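Local structure of poly-gamma-glutamate hydrolase (Bacillus phage phiNIT1, 3A9L) at residues Glu11-Ala16 / Tyr64-Leu69; Thr49-Arg54 / Arg172-Asn177; Glu57-Ser62 / Ala198-Glu203; Asn124-Lys129 / Lys160-Glu165; Lys133-Glu138 / Thr189-Asp194. The protein is a phage zinc peptidase that hydrolyses the gamma-glutamyl linkages of bacterial poly-gamma-glutamate. All coordinates share one frame; numbering follows the deposited sequence.

Contact 1 of 5, residues Glu11-Ala16 / Tyr64-Leu69; sequences EALENA and YLFQGL
Glu14 spends one carboxylate oxygen between subunits and the other within its own chain: OE1 forms a salt bridge with Arg29 NH1 of the second subunit, while Glu14 OE2 comes to the edge of the Phe66 ring, 4.3 Å from CE2 and near the ring plane. Leu13, the preceding residue of helix 10-16, supplies the apolar part. Its CD2 meets Phe66 CZ at 3.7 Å, again at the ring edge and in plane, and its CD1 sits off the CZ-CE1 bond of Phe66 and out of the ring plane, 4.1 Å from both atoms. The two side chains come from opposite directions. The extended reach of both, CG anti to the backbone N (chi1 -173° for Leu13, -176° for Phe66), spans backbones whose CA atoms at Glu14 and Phe66 are 11.4 Å apart. Phe66 belongs to strand 62-68 of the mixed sheet; its ring also meets Tyr23 of strand 23-29 at a shallow interplanar angle, and its side chain lies about 6 Å from that of the zinc ligand His40. On this side the short helix meets the sheet chiefly through hydrocarbon, and the carboxylate beside the ring's C-H edge probably adds at most a weak attraction.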
# COMPACT_ATOMS: atom_id res chain seq x y z
N GLU A 11 -9.16 5.99 15.33
CA GLU A 11 -10.58 6.25 15.04
C GLU A 11 -10.88 7.74 15.24
O GLU A 11 -11.33 8.43 14.30
CB GLU A 11 -11.49 5.41 15.95
CG GLU A 11 -11.61 3.94 15.58
CD GLU A 11 -10.41 3.09 16.00
OE1 GLU A 11 -9.54 3.57 16.79
OE2 GLU A 11 -10.37 1.93 15.55
N ALA A 12 -10.62 8.24 16.45
CA ALA A 12 -10.80 9.66 16.75
C ALA A 12 -10.10 10.56 15.72
O ALA A 12 -10.66 11.56 15.26
CB ALA A 12 -10.29 9.97 18.16
N LEU A 13 -8.86 10.19 15.38
CA LEU A 13 -8.11 10.88 14.34
C LEU A 13 -8.81 10.81 12.99
O LEU A 13 -9.02 11.82 12.35
CB LEU A 13 -6.69 10.30 14.23
CG LEU A 13 -5.72 11.04 13.29
CD1 LEU A 13 -4.30 10.78 13.65
CD2 LEU A 13 -5.91 10.67 11.85
N GLU A 14 -9.16 9.60 12.56
CA GLU A 14 -9.76 9.41 11.26
C GLU A 14 -11.13 10.12 11.15
O GLU A 14 -11.48 10.70 10.10
CB GLU A 14 -9.86 7.91 10.96
CG GLU A 14 -8.48 7.37 10.60
CD GLU A 14 -8.50 6.04 9.82
OE1 GLU A 14 -9.58 5.62 9.37
OE2 GLU A 14 -7.40 5.45 9.62
N ASN A 15 -11.85 10.08 12.27
CA ASN A 15 -13.16 10.72 12.38
C ASN A 15 -13.11 12.21 12.12
O ASN A 15 -14.04 12.77 11.56
CB ASN A 15 -13.77 10.45 13.77
CG ASN A 15 -14.62 9.19 13.81
OD1 ASN A 15 -15.00 8.63 12.76
ND2 ASN A 15 -14.93 8.72 15.01
N ALA A 16 -12.00 12.84 12.49
CA ALA A 16 -11.86 14.29 12.43
C ALA A 16 -11.07 14.80 11.23
O ALA A 16 -11.34 15.89 10.73
CB ALA A 16 -11.25 14.78 13.70
N TYR A 64 4.59 -0.66 5.76
CA TYR A 64 3.36 0.04 6.14
C TYR A 64 3.78 1.40 6.60
O TYR A 64 4.74 1.48 7.35
CB TYR A 64 2.66 -0.67 7.29
CG TYR A 64 1.53 0.16 7.87
CD1 TYR A 64 1.77 1.12 8.86
CD2 TYR A 64 0.23 -0.02 7.43
CE1 TYR A 64 0.77 1.86 9.39
CE2 TYR A 64 -0.80 0.72 7.97
CZ TYR A 64 -0.52 1.65 8.93
OH TYR A 64 -1.51 2.41 9.45
N LEU A 65 3.05 2.44 6.17
CA LEU A 65 3.32 3.83 6.60
C LEU A 65 2.04 4.61 6.84
O LEU A 65 1.24 4.77 5.92
CB LEU A 65 4.07 4.58 5.51
CG LEU A 65 5.41 4.14 5.00
CD1 LEU A 65 5.73 5.01 3.83
CD2 LEU A 65 6.48 4.30 6.11
N PHE A 66 1.85 5.10 8.05
CA PHE A 66 0.76 6.06 8.32
C PHE A 66 1.41 7.41 8.26
O PHE A 66 2.27 7.71 9.10
CB PHE A 66 0.10 5.83 9.70
CG PHE A 66 -1.08 6.72 9.97
CD1 PHE A 66 -0.89 7.97 10.58
CD2 PHE A 66 -2.38 6.32 9.67
CE1 PHE A 66 -1.97 8.83 10.84
CE2 PHE A 66 -3.46 7.16 9.93
CZ PHE A 66 -3.25 8.42 10.52
N GLN A 67 1.06 8.19 7.23
CA GLN A 67 1.85 9.39 6.86
C GLN A 67 1.09 10.68 7.10
O GLN A 67 -0.04 10.80 6.63
CB GLN A 67 2.20 9.34 5.36
CG GLN A 67 3.19 8.24 4.92
CD GLN A 67 3.86 8.57 3.58
OE1 GLN A 67 5.05 8.85 3.53
NE2 GLN A 67 3.08 8.62 2.52
N GLY A 68 1.72 11.64 7.80
CA GLY A 68 1.25 13.03 7.79
C GLY A 68 1.57 13.75 6.49
O GLY A 68 2.67 13.59 5.94
N LEU A 69 0.62 14.53 5.99
CA LEU A 69 0.72 15.22 4.69
C LEU A 69 0.64 16.73 4.78
O LEU A 69 0.76 17.42 3.75
CB LEU A 69 -0.41 14.77 3.75
CG LEU A 69 -0.59 13.28 3.46
CD1 LEU A 69 -1.69 13.05 2.42
CD2 LEU A 69 0.70 12.72 2.98

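Contact 2 of 5, residues Thr49-Arg54 / Arg172-Asn177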
# COMPACT_ATOMS: atom_id res chain seq x y z
N THR A 49 9.61 7.80 6.43
CA THR A 49 9.14 7.34 5.12
C THR A 49 10.28 6.90 4.22
O THR A 49 10.24 5.81 3.66
CB THR A 49 8.34 8.44 4.38
OG1 THR A 49 7.10 8.64 5.04
CG2 THR A 49 8.06 8.05 2.92
N GLU A 50 11.32 7.74 4.13
CA GLU A 50 12.41 7.55 3.14
C GLU A 50 13.32 6.43 3.58
O GLU A 50 13.81 5.65 2.77
CB GLU A 50 13.20 8.85 2.94
CG GLU A 50 12.38 10.01 2.28
CD GLU A 50 11.40 10.75 3.19
OE1 GLU A 50 11.61 10.83 4.42
OE2 GLU A 50 10.38 11.27 2.67
N LEU A 51 13.56 6.36 4.89
CA LEU A 51 14.37 5.27 5.41
C LEU A 51 13.64 3.96 5.25
O LEU A 51 14.26 2.98 4.94
CB LEU A 51 14.80 5.51 6.86
CG LEU A 51 15.51 4.35 7.56
CD1 LEU A 51 16.87 4.02 6.89
CD2 LEU A 51 15.65 4.60 9.04
N ILE A 52 12.33 3.94 5.47
CA ILE A 52 11.59 2.68 5.31
C ILE A 52 11.60 2.23 3.85
O ILE A 52 11.73 1.03 3.57
CB ILE A 52 10.19 2.77 5.88
CG1 ILE A 52 10.26 2.58 7.40
CG2 ILE A 52 9.26 1.74 5.22
CD1 ILE A 52 9.12 3.16 8.14
N TYR A 53 11.46 3.18 2.94
CA TYR A 53 11.49 2.88 1.49
C TYR A 53 12.76 2.16 1.09
O TYR A 53 12.71 1.15 0.39
CB TYR A 53 11.37 4.16 0.68
CG TYR A 53 9.96 4.59 0.41
CD1 TYR A 53 8.98 4.52 1.40
CD2 TYR A 53 9.61 5.07 -0.82
CE1 TYR A 53 7.69 4.90 1.15
CE2 TYR A 53 8.32 5.47 -1.08
CZ TYR A 53 7.37 5.38 -0.10
OH TYR A 53 6.09 5.78 -0.39
N ARG A 54 13.89 2.71 1.54
CA ARG A 54 15.22 2.19 1.25
C ARG A 54 15.43 0.81 1.92
O ARG A 54 15.99 -0.11 1.31
CB ARG A 54 16.28 3.21 1.73
CG ARG A 54 17.76 2.92 1.34
CD ARG A 54 17.94 2.96 -0.20
NE ARG A 54 19.27 2.52 -0.58
CZ ARG A 54 19.56 1.98 -1.76
NH1 ARG A 54 18.61 1.83 -2.68
NH2 ARG A 54 20.81 1.61 -2.03
N ARG A 172 18.09 14.66 10.10
CA ARG A 172 18.55 15.77 9.27
C ARG A 172 19.83 15.41 8.52
O ARG A 172 20.00 15.84 7.39
CB ARG A 172 18.70 17.10 10.04
CG ARG A 172 17.43 17.94 10.11
CD ARG A 172 17.66 19.29 10.75
NE ARG A 172 16.72 19.63 11.83
CZ ARG A 172 15.50 20.16 11.68
NH1 ARG A 172 14.97 20.42 10.48
NH2 ARG A 172 14.79 20.43 12.76
N ALA A 173 20.68 14.55 9.11
CA ALA A 173 21.92 14.14 8.47
C ALA A 173 21.74 13.06 7.39
O ALA A 173 22.64 12.83 6.61
CB ALA A 173 23.00 13.74 9.52
N PHE A 174 20.57 12.42 7.34
CA PHE A 174 20.17 11.60 6.16
C PHE A 174 20.06 12.42 4.84
O PHE A 174 20.10 11.83 3.75
CB PHE A 174 18.77 10.95 6.34
CG PHE A 174 18.65 9.89 7.43
CD1 PHE A 174 19.75 9.20 7.93
CD2 PHE A 174 17.38 9.58 7.95
CE1 PHE A 174 19.60 8.21 8.92
CE2 PHE A 174 17.23 8.59 8.95
CZ PHE A 174 18.33 7.92 9.44
N PHE A 175 19.87 13.73 4.92
CA PHE A 175 19.54 14.51 3.70
C PHE A 175 20.62 15.51 3.33
O PHE A 175 21.26 16.09 4.19
CB PHE A 175 18.17 15.23 3.82
CG PHE A 175 17.03 14.31 4.13
CD1 PHE A 175 16.53 13.44 3.18
CD2 PHE A 175 16.48 14.30 5.41
CE1 PHE A 175 15.48 12.56 3.48
CE2 PHE A 175 15.42 13.43 5.72
CZ PHE A 175 14.92 12.56 4.75
N GLN A 176 20.80 15.69 2.03
CA GLN A 176 21.75 16.63 1.45
C GLN A 176 21.56 18.04 1.98
O GLN A 176 20.43 18.55 1.94
CB GLN A 176 21.56 16.59 -0.07
CG GLN A 176 22.04 15.28 -0.68
CD GLN A 176 23.52 15.24 -0.75
OE1 GLN A 176 24.14 16.25 -1.10
NE2 GLN A 176 24.11 14.13 -0.37
N ASN A 177 22.63 18.66 2.49
CA ASN A 177 22.55 20.02 3.09
C ASN A 177 22.06 20.03 4.54
O ASN A 177 21.82 21.11 5.11
CB ASN A 177 21.61 20.91 2.24
CG ASN A 177 22.17 22.28 1.96
OD1 ASN A 177 23.37 22.52 2.11
ND2 ASN A 177 21.31 23.19 1.47
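Helix 48-59 faces the chain where it leaves helix 168-173, the nearest CA atoms being those of Leu51 and Phe174 at 8.6 Å. Two consecutive side chains from each segment fill this gap in pairs, Glu50 with Phe175 and Leu51 with Phe174. Glu50 brings its carboxylate to the rim of the Phe175 ring, OE1 lying 3.7 Å from CZ and close to the ring plane, while its methylene CG sits 4.2 Å from CE1 of the same ring. The side chains run at about a right angle, with the carboxylate and ring planes 73° apart. Chi2 of 77° folds the Glu50 chain away from an extended course and lets both the methylene and an oxygen border the phenyl. One face of Phe175 is covered from within its own segment: CB of Phe174 stands 4.1 Å above the plane, over the ring centre. Phe174 itself points at the helix, and its CZ meets Leu51 CD2 at a looser 4.3 Å, approached obliquely. That ring is also gripped edge-to-face by Phe192 and Tyr195 of helix 190-209, which makes it part of an aromatic cluster that Leu51 closes from the side of helix 48-59. The Glu50 side chain is about 9 Å from that of the zinc ligand Glu45, near the metal site but not in it. The contact is thus half apolar, Leu51 on Phe174, and half a carboxylate and its methylene at a ring edge, where the slightly positive C-H rim of Phe175 would probably favour the oxygen.

Contact 3 of 5, residues Glu57-Ser62 / Ala198-Glu203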
# COMPACT_ATOMS: atom_id res chain seq x y z
N GLU A 57 13.37 -1.56 -0.08
CA GLU A 57 14.00 -1.74 -1.40
C GLU A 57 15.23 -2.65 -1.27
O GLU A 57 15.46 -3.52 -2.11
CB GLU A 57 14.35 -0.40 -2.03
CG GLU A 57 13.17 0.36 -2.61
CD GLU A 57 13.32 1.87 -2.47
OE1 GLU A 57 14.49 2.34 -2.45
OE2 GLU A 57 12.28 2.58 -2.35
N LEU A 58 15.97 -2.49 -0.17
CA LEU A 58 17.10 -3.40 0.15
C LEU A 58 16.77 -4.82 0.60
O LEU A 58 17.58 -5.73 0.41
CB LEU A 58 18.00 -2.78 1.22
CG LEU A 58 18.79 -1.53 0.89
CD1 LEU A 58 19.56 -1.13 2.12
CD2 LEU A 58 19.69 -1.76 -0.29
N THR A 59 15.61 -5.02 1.23
CA THR A 59 15.28 -6.30 1.89
C THR A 59 14.19 -7.12 1.22
O THR A 59 14.19 -8.35 1.30
CB THR A 59 14.85 -6.08 3.37
OG1 THR A 59 13.75 -5.17 3.41
CG2 THR A 59 16.00 -5.47 4.21
N GLY A 60 13.25 -6.44 0.58
CA GLY A 60 12.00 -7.08 0.14
C GLY A 60 11.05 -7.33 1.31
O GLY A 60 10.14 -8.15 1.22
N GLY A 61 11.29 -6.64 2.43
CA GLY A 61 10.38 -6.68 3.57
C GLY A 61 9.06 -6.05 3.18
O GLY A 61 9.02 -5.32 2.20
N SER A 62 7.97 -6.39 3.88
CA SER A 62 6.72 -5.66 3.72
C SER A 62 6.89 -4.25 4.32
O SER A 62 7.83 -4.00 5.09
CB SER A 62 5.53 -6.36 4.40
OG SER A 62 5.32 -7.70 3.98
N ALA A 198 22.85 -0.97 7.18
CA ALA A 198 22.98 -1.55 8.52
C ALA A 198 21.77 -2.38 8.94
O ALA A 198 21.91 -3.44 9.51
CB ALA A 198 23.26 -0.48 9.55
N ILE A 199 20.58 -1.88 8.65
CA ILE A 199 19.35 -2.57 8.99
C ILE A 199 19.22 -3.86 8.17
O ILE A 199 18.85 -4.93 8.69
CB ILE A 199 18.13 -1.65 8.76
CG1 ILE A 199 18.34 -0.28 9.45
CG2 ILE A 199 16.84 -2.36 9.17
CD1 ILE A 199 18.78 -0.35 10.91
N LYS A 200 19.56 -3.76 6.88
CA LYS A 200 19.48 -4.96 6.01
C LYS A 200 20.45 -6.07 6.51
O LYS A 200 20.08 -7.23 6.59
CB LYS A 200 19.73 -4.60 4.55
CG LYS A 200 19.68 -5.80 3.58
CD LYS A 200 20.27 -5.48 2.21
CE LYS A 200 21.73 -5.03 2.23
NZ LYS A 200 22.80 -6.09 2.31
N GLU A 201 21.67 -5.68 6.85
CA GLU A 201 22.69 -6.61 7.36
C GLU A 201 22.28 -7.33 8.61
O GLU A 201 22.51 -8.54 8.73
CB GLU A 201 24.01 -5.85 7.62
CG GLU A 201 24.74 -5.45 6.34
CD GLU A 201 26.03 -4.68 6.60
OE1 GLU A 201 26.64 -4.86 7.67
OE2 GLU A 201 26.46 -3.91 5.71
N ALA A 202 21.67 -6.58 9.53
CA ALA A 202 21.20 -7.10 10.81
C ALA A 202 20.03 -8.04 10.60
O ALA A 202 19.99 -9.11 11.23
CB ALA A 202 20.82 -5.96 11.74
N GLU A 203 19.12 -7.69 9.68
CA GLU A 203 18.02 -8.60 9.31
C GLU A 203 18.58 -9.90 8.72
O GLU A 203 18.08 -10.99 9.05
CB GLU A 203 17.01 -7.95 8.32
CG GLU A 203 15.70 -8.75 8.19
CD GLU A 203 14.95 -8.65 6.84
OE1 GLU A 203 14.73 -7.54 6.31
OE2 GLU A 203 14.53 -9.70 6.32
O HOH W 1 12.90 -9.88 4.09
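Glu203 sets a carboxylate oxygen against the methyl of Thr59 and not against its hydroxyl: OE1 lies 3.2 Å from CG2, yet 3.9 Å from OG1. The hydroxyl is engaged elsewhere. With OG1 between the backbone N and the carbonyl carbon (chi1 56°), it hydrogen-bonds Val55 O one helical turn back and accepts from Gly61 N at 3.0 Å with an N-H...O angle of 156°. This is an ST turn, and it forms where helix 48-59 ends and Gly60, at positive phi, swings the chain toward strand 62-68. CG2 is thereby left facing helix 190-209. Lys200 and Thr59 run antiparallel past each other, Lys200 CG 3.7 Å from Thr59 CG2, and the next carbon of the lysine, CD, packs on Leu58 CB at 3.7 Å. Bends at chi3 and chi4 carry the lysine's ammonium back over its own helix to a salt bridge with Glu197, so that Leu58 and Thr59 meet the aliphatic stem. Glu203 OE1 has its hydrogen-bond partner in Tyr36 OH. On the other oxygen, water 1 donates to Glu203 OE2 at 2.8 Å and reaches Thr59 O through a weak bond of 3.4 Å.

Contact 4 of 5, residues Asn124-Lys129 / Lys160-Glu165; sequences NLIVSK and KGVQLE
Ile126 drives both arms of its branched side chain into strand 162-167, one onto Val162 and one onto Leu164. The longer arm meets Val162 tip to tip, with CD1 of Ile126 3.7 Å from CG1 of Val162. The shorter arm, CG2, touches Leu164 CD2 at 3.9 Å, the two side chains passing at a slant. The fork is set by chi1 of Ile126 (-69°): CG1 lies beside the backbone N and CG2 anti to it, which spreads the two methyls along the strand. On the strand side, Val162 holds CG1 out toward the helix by placing it opposite its own backbone N (chi1 167°). Val162 and Leu164, two residues apart, present the same face of the sheet, whereas Gln163 between them points to the other. All three touching side chains are buried and wholly aliphatic, so van der Waals packing and the burial of apolar surface join them, across a CA separation of 8.9 Å between Ile126 and Val162. The side chain of Leu164 is about 6 Å from that of the zinc ligand His103. Helix 120-132 thus lies over strand 162-167, which runs between strands 98-105 and 113-116, and Ile199 of helix 190-209 packs on the same CG2 methyl of Ile126.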
# COMPACT_ATOMS: atom_id res chain seq x y z
N ASN A 124 19.72 -6.06 19.49
CA ASN A 124 21.18 -6.02 19.64
C ASN A 124 21.91 -5.96 18.28
O ASN A 124 22.91 -5.24 18.12
CB ASN A 124 21.70 -7.20 20.46
CG ASN A 124 21.21 -7.19 21.92
OD1 ASN A 124 20.79 -6.16 22.44
ND2 ASN A 124 21.28 -8.34 22.58
N LEU A 125 21.42 -6.73 17.33
CA LEU A 125 22.04 -6.81 15.98
C LEU A 125 22.03 -5.49 15.23
O LEU A 125 23.04 -5.11 14.65
CB LEU A 125 21.40 -7.96 15.19
CG LEU A 125 21.85 -9.30 15.80
CD1 LEU A 125 21.02 -10.51 15.33
CD2 LEU A 125 23.34 -9.53 15.54
N ILE A 126 20.91 -4.79 15.29
CA ILE A 126 20.74 -3.48 14.64
C ILE A 126 21.66 -2.44 15.28
O ILE A 126 22.18 -1.54 14.62
CB ILE A 126 19.26 -3.04 14.69
CG1 ILE A 126 18.45 -3.95 13.80
CG2 ILE A 126 19.09 -1.57 14.29
CD1 ILE A 126 16.91 -3.81 13.88
N VAL A 127 21.85 -2.59 16.58
CA VAL A 127 22.65 -1.69 17.36
C VAL A 127 24.06 -1.90 16.86
O VAL A 127 24.71 -0.97 16.44
CB VAL A 127 22.43 -2.05 18.86
CG1 VAL A 127 23.71 -2.01 19.69
CG2 VAL A 127 21.29 -1.17 19.44
N SER A 128 24.44 -3.16 16.79
CA SER A 128 25.78 -3.55 16.44
C SER A 128 26.14 -3.21 15.00
O SER A 128 27.27 -2.79 14.74
CB SER A 128 26.01 -5.00 16.80
OG SER A 128 27.29 -5.43 16.40
N LYS A 129 25.19 -3.34 14.06
CA LYS A 129 25.44 -2.93 12.66
C LYS A 129 25.56 -1.42 12.51
O LYS A 129 26.45 -0.92 11.81
CB LYS A 129 24.37 -3.45 11.69
CG LYS A 129 24.28 -4.97 11.46
CD LYS A 129 25.64 -5.64 11.42
CE LYS A 129 25.60 -6.98 10.68
NZ LYS A 129 26.91 -7.62 10.87
N LYS A 160 7.22 -9.89 19.57
CA LYS A 160 8.53 -9.33 19.92
C LYS A 160 9.07 -8.52 18.75
O LYS A 160 9.53 -9.08 17.75
CB LYS A 160 9.52 -10.46 20.24
CG LYS A 160 9.14 -11.40 21.35
CD LYS A 160 10.21 -12.49 21.51
CE LYS A 160 10.52 -13.21 20.20
NZ LYS A 160 11.78 -12.74 19.52
N GLY A 161 9.02 -7.19 18.87
CA GLY A 161 9.40 -6.30 17.78
C GLY A 161 10.65 -5.50 18.13
O GLY A 161 11.19 -5.68 19.21
N VAL A 162 11.12 -4.65 17.21
CA VAL A 162 12.31 -3.83 17.48
C VAL A 162 11.97 -2.40 17.09
O VAL A 162 11.67 -2.11 15.93
CB VAL A 162 13.54 -4.25 16.64
CG1 VAL A 162 14.65 -3.19 16.70
CG2 VAL A 162 14.06 -5.61 17.06
N GLN A 163 12.08 -1.51 18.05
CA GLN A 163 11.77 -0.13 17.82
C GLN A 163 13.06 0.71 17.66
O GLN A 163 13.97 0.64 18.51
CB GLN A 163 10.93 0.41 19.00
CG GLN A 163 10.58 1.87 18.81
CD GLN A 163 9.81 2.47 19.97
OE1 GLN A 163 8.62 2.65 19.87
NE2 GLN A 163 10.51 2.81 21.07
N LEU A 164 13.13 1.51 16.60
CA LEU A 164 14.21 2.49 16.49
C LEU A 164 13.69 3.90 16.69
O LEU A 164 12.76 4.31 16.06
CB LEU A 164 14.95 2.42 15.14
CG LEU A 164 15.80 1.18 14.80
CD1 LEU A 164 14.94 -0.04 14.56
CD2 LEU A 164 16.66 1.45 13.55
N GLU A 165 14.32 4.65 17.58
CA GLU A 165 13.89 6.03 17.79
C GLU A 165 15.07 6.90 17.39
O GLU A 165 16.10 6.90 18.07
CB GLU A 165 13.45 6.23 19.24
CG GLU A 165 12.03 5.67 19.60
CD GLU A 165 10.91 6.70 19.56
OE1 GLU A 165 11.17 7.86 19.26
OE2 GLU A 165 9.75 6.35 19.81

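Contact 5 of 5, residues Lys133-Glu138 / Thr189-Asp194; sequences KGIAAE and TQEFLD
Ile135 and Asp194 cross at a slant, the isoleucine's CD1 resting 4.0 Å from both CB and the carbonyl carbon of the aspartate. What brings Ile135 there is a Schellman motif that ends helix 120-132: Gly134, with positive phi, is its C-prime residue, Ile135 N returns to Leu130 O and Gly134 N to Asn131 O. The reversal sends the isoleucine toward the first turns of helix 190-209, where its CG1 also lies 4.3 Å from Glu191 CG. That glutamate offers only its aliphatic part here, as its carboxylate forms a salt bridge with Lys111. Lys133, just ahead of the glycine, packs beside Ile135 on the same side of Asp194, with CB 4.2 Å from Asp194 CB and CG 3.8 Å from Asp194 O. Its chain bends at chi2, chi3 and chi4 and runs along helix 190-209 to a salt bridge with Glu201, leaving NZ 5.3 Å from OD1 of Asp194. These opposite charges may attract each other, but they do not touch. The helix that receives the loop begins at an N-cap, Thr189, whose OG1 accepts from Phe192 N at 3.2 Å, nearly straight (N-H...O 173°). Between loop and helix, water 2 donates to Asp194 OD2 at 3.1 Å and to Lys133 O at 3.2 Å.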
# COMPACT_ATOMS: atom_id res chain seq x y z
N LYS A 133 28.93 0.89 11.07
CA LYS A 133 28.90 1.89 9.99
C LYS A 133 29.21 3.27 10.57
O LYS A 133 29.05 4.29 9.89
CB LYS A 133 27.57 1.90 9.24
CG LYS A 133 27.10 0.54 8.67
CD LYS A 133 27.98 0.04 7.55
CE LYS A 133 27.13 -0.30 6.35
NZ LYS A 133 27.61 -1.50 5.61
N GLY A 134 29.65 3.30 11.82
CA GLY A 134 30.04 4.57 12.45
C GLY A 134 28.85 5.41 12.83
O GLY A 134 28.97 6.64 12.95
N ILE A 135 27.69 4.76 12.99
CA ILE A 135 26.44 5.45 13.29
C ILE A 135 26.10 5.19 14.75
O ILE A 135 26.05 4.04 15.18
CB ILE A 135 25.28 4.95 12.40
CG1 ILE A 135 25.52 5.41 10.95
CG2 ILE A 135 23.95 5.50 12.89
CD1 ILE A 135 25.07 4.39 9.93
N ALA A 136 25.92 6.28 15.47
CA ALA A 136 25.65 6.29 16.89
C ALA A 136 24.38 5.52 17.15
O ALA A 136 23.35 5.77 16.52
CB ALA A 136 25.52 7.72 17.38
N ALA A 137 24.46 4.55 18.05
CA ALA A 137 23.33 3.70 18.37
C ALA A 137 23.52 2.98 19.70
O ALA A 137 24.62 2.48 20.00
CB ALA A 137 23.07 2.71 17.24
N GLU A 138 22.47 2.96 20.51
CA GLU A 138 22.53 2.22 21.79
C GLU A 138 21.20 1.59 22.16
O GLU A 138 20.14 2.00 21.65
CB GLU A 138 22.99 3.15 22.93
CG GLU A 138 22.01 4.27 23.18
CD GLU A 138 22.59 5.37 24.01
OE1 GLU A 138 22.69 5.20 25.24
OE2 GLU A 138 22.96 6.39 23.42
N THR A 189 21.98 11.43 1.84
CA THR A 189 23.43 11.45 2.01
C THR A 189 23.94 10.03 2.11
O THR A 189 23.17 9.07 2.14
CB THR A 189 23.83 12.13 3.32
OG1 THR A 189 23.28 11.37 4.41
CG2 THR A 189 23.36 13.57 3.39
N GLN A 190 25.26 9.91 2.22
CA GLN A 190 25.90 8.61 2.38
C GLN A 190 25.51 7.98 3.72
O GLN A 190 25.24 6.80 3.77
CB GLN A 190 27.41 8.74 2.27
CG GLN A 190 28.23 7.88 3.21
CD GLN A 190 29.70 8.20 3.04
OE1 GLN A 190 30.26 8.99 3.79
NE2 GLN A 190 30.32 7.66 1.98
N GLU A 191 25.41 8.80 4.77
CA GLU A 191 24.96 8.33 6.08
C GLU A 191 23.58 7.68 5.99
O GLU A 191 23.39 6.60 6.54
CB GLU A 191 24.96 9.44 7.14
CG GLU A 191 24.85 8.92 8.60
CD GLU A 191 25.60 9.78 9.61
OE1 GLU A 191 26.82 9.96 9.45
OE2 GLU A 191 24.97 10.27 10.56
N PHE A 192 22.65 8.31 5.27
CA PHE A 192 21.36 7.66 4.97
C PHE A 192 21.52 6.25 4.45
O PHE A 192 20.96 5.30 5.02
CB PHE A 192 20.47 8.49 4.01
CG PHE A 192 19.18 7.80 3.65
CD1 PHE A 192 18.08 7.86 4.50
CD2 PHE A 192 19.08 7.06 2.47
CE1 PHE A 192 16.88 7.21 4.17
CE2 PHE A 192 17.90 6.38 2.13
CZ PHE A 192 16.79 6.46 2.97
N LEU A 193 22.28 6.11 3.37
CA LEU A 193 22.52 4.79 2.72
C LEU A 193 23.13 3.74 3.67
O LEU A 193 22.66 2.59 3.74
CB LEU A 193 23.36 4.96 1.46
CG LEU A 193 22.86 5.96 0.38
CD1 LEU A 193 23.83 6.10 -0.77
CD2 LEU A 193 21.49 5.57 -0.18
N ASP A 194 24.19 4.14 4.37
CA ASP A 194 24.81 3.29 5.40
C ASP A 194 23.82 2.85 6.51
O ASP A 194 23.87 1.71 7.01
CB ASP A 194 26.01 4.02 6.01
CG ASP A 194 27.17 4.21 5.02
OD1 ASP A 194 27.23 3.51 4.00
OD2 ASP A 194 28.06 5.05 5.28
O HOH W 2 28.01 6.61 7.92

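From the N terminus, helix 10-16 opens contact 1; the first segments of contacts 2 and 3, on helix 48-59 and its end, follow before strand 62-68 closes it, so contact 1 crosses both. Helix 120-132 starts contact 4 and the loop after it contact 5. Strand 162-167 closes contact 4 inside contacts 2 and 3. The chain leaving helix 168-173 closes contact 2, and helix 190-209 closes contact 5, then contact 3. Contact 5 crosses 2 and 4 and nests within 3; 2 and 3 cross. Helix 190-209 joins helix 48-59 to the loop after helix 120-132, contact 2 ties helix 48-59 to the turn after helix 168-173, and contacts 1 and 4 set helices on the sheet.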